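Local structure of putative phosphatase (Bacteroides thetaiotaomicron, 3KYA) at residues G431-D436 with V440-D445. The protein is a putative phosphatase of unestablished substrate that binds zinc ions and joins an IPT/TIG domain to a six-bladed beta-propeller. Numbering follows the deposited sequence.
Sequences GTDDGD and VARFRD. With EDO (1,2-ethanediol), chain C.
D433 and R442 reach out side by side from the two arms of a loop in the last blade of the beta-propeller, between helix 422-426 and strand 446-452. The blade is closed by the propeller's first strand, 105-110, and G435 pairs with V107 at its edge. R442 presents the side of its guanidinium: NE gives a hydrogen bond to D433 OD1 at 2.8 Å, and NH2 gives a second to the same oxygen at 3.0 Å. OD1 lies in the guanidinium plane, but the carboxylate is turned 39° against it, and NE arrives from above the carboxylate plane while NH2 comes in on the syn side. The arginine chain leaves with CG beside its own backbone N (chi1 -69°) and bends at chi3 (-65°), which swings NE round to D433. Its NH1 turns elsewhere, to D426 OD1 and N428 O. With a leucine in place of R442, D433 and D426 would probably both lose their cationic mate, and the D433 carboxylate would be freer to turn. G431 CA sits 3.7 Å above one face of the R442 guanidinium, offset toward the rim; a side chain on G431 would run into R442 NE. Two backbone bonds tie the arms together, R442 N to D433 O below the salt bridge and G431 N to F443 O further along. V440 CG1 meets the outer end of the D434 carbonyl, 3.4 Å from D434 O. At the turn end, D436 O takes two donors from opposite faces of its carbonyl plane: A441 N at 2.8 Å and V440 N at 3.2 Å.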
# COMPACT_ATOMS: atom_id res chain seq x y z
N GLY A 431 -12.17 16.21 -15.92
CA GLY A 431 -13.36 15.78 -16.64
C GLY A 431 -14.60 15.71 -15.74
O GLY A 431 -14.59 16.20 -14.60
N THR A 432 -15.66 15.10 -16.28
CA THR A 432 -16.92 15.00 -15.56
C THR A 432 -17.41 13.56 -15.38
O THR A 432 -18.49 13.34 -14.83
CB THR A 432 -18.01 15.80 -16.33
OG1 THR A 432 -18.27 15.17 -17.60
CG2 THR A 432 -17.57 17.25 -16.57
N ASP A 433 -16.61 12.59 -15.82
CA ASP A 433 -17.05 11.18 -15.79
C ASP A 433 -17.34 10.62 -14.41
O ASP A 433 -16.60 10.84 -13.47
CB ASP A 433 -16.01 10.28 -16.46
CG ASP A 433 -15.55 10.84 -17.79
OD1 ASP A 433 -14.74 11.81 -17.77
OD2 ASP A 433 -16.02 10.32 -18.83
N ASP A 434 -18.43 9.86 -14.33
CA ASP A 434 -18.80 9.14 -13.13
C ASP A 434 -18.30 7.71 -13.26
O ASP A 434 -17.93 7.27 -14.37
CB ASP A 434 -20.33 9.19 -12.94
CG ASP A 434 -20.81 10.55 -12.41
OD1 ASP A 434 -20.04 11.24 -11.71
OD2 ASP A 434 -21.97 10.92 -12.67
N GLY A 435 -18.29 6.97 -12.15
CA GLY A 435 -17.89 5.56 -12.17
C GLY A 435 -16.65 5.18 -11.36
O GLY A 435 -16.34 5.77 -10.32
N ASP A 436 -15.94 4.18 -11.87
CA ASP A 436 -14.79 3.60 -11.19
C ASP A 436 -13.82 4.68 -10.72
O ASP A 436 -13.40 5.52 -11.51
CB ASP A 436 -14.11 2.56 -12.10
CG ASP A 436 -13.01 1.81 -11.39
OD1 ASP A 436 -11.95 2.40 -11.14
OD2 ASP A 436 -13.19 0.60 -11.12
N VAL A 440 -12.02 5.37 -14.44
CA VAL A 440 -12.96 6.14 -15.25
C VAL A 440 -13.28 7.55 -14.70
O VAL A 440 -13.23 8.53 -15.45
CB VAL A 440 -14.30 5.36 -15.43
CG1 VAL A 440 -15.32 6.19 -16.20
CG2 VAL A 440 -14.06 3.98 -16.14
N ALA A 441 -13.64 7.62 -13.42
CA ALA A 441 -14.09 8.88 -12.80
C ALA A 441 -13.10 10.05 -12.91
O ALA A 441 -11.87 9.88 -12.76
CB ALA A 441 -14.45 8.65 -11.33
N ARG A 442 -13.65 11.24 -13.18
CA ARG A 442 -12.85 12.48 -13.23
C ARG A 442 -13.61 13.63 -12.62
O ARG A 442 -14.84 13.62 -12.59
CB ARG A 442 -12.47 12.85 -14.66
CG ARG A 442 -11.48 11.89 -15.27
CD ARG A 442 -10.95 12.37 -16.60
NE ARG A 442 -11.97 12.43 -17.64
CZ ARG A 442 -11.72 12.79 -18.90
NH1 ARG A 442 -10.50 13.16 -19.26
NH2 ARG A 442 -12.70 12.79 -19.80
N PHE A 443 -12.85 14.62 -12.14
CA PHE A 443 -13.38 15.85 -11.58
C PHE A 443 -12.70 17.01 -12.30
O PHE A 443 -11.77 16.80 -13.09
CB PHE A 443 -13.03 15.99 -10.09
CG PHE A 443 -13.53 14.86 -9.20
CD1 PHE A 443 -14.79 14.92 -8.60
CD2 PHE A 443 -12.70 13.78 -8.88
CE1 PHE A 443 -15.24 13.88 -7.76
CE2 PHE A 443 -13.13 12.77 -8.03
CZ PHE A 443 -14.41 12.81 -7.48
N ARG A 444 -13.20 18.23 -12.07
CA ARG A 444 -12.49 19.44 -12.49
C ARG A 444 -11.98 20.00 -11.16
O ARG A 444 -11.77 19.21 -10.22
CB ARG A 444 -13.38 20.39 -13.31
CG ARG A 444 -13.92 19.72 -14.58
CD ARG A 444 -14.56 20.68 -15.56
NE ARG A 444 -13.56 21.55 -16.16
CZ ARG A 444 -13.75 22.30 -17.24
NH1 ARG A 444 -14.92 22.29 -17.87
NH2 ARG A 444 -12.77 23.05 -17.69
N ASP A 445 -11.74 21.31 -11.03
CA ASP A 445 -11.23 21.84 -9.75
C ASP A 445 -12.15 21.47 -8.57
O ASP A 445 -13.34 21.81 -8.57
CB ASP A 445 -11.07 23.37 -9.80
CG ASP A 445 -10.19 23.84 -10.96
OD1 ASP A 445 -10.41 23.40 -12.12
OD2 ASP A 445 -9.32 24.70 -10.69
C1 EDO C . -17.64 -0.51 -10.00
O1 EDO C . -18.65 -0.46 -11.01
C2 EDO C . -16.41 0.28 -10.42
O2 EDO C . -15.74 -0.41 -11.48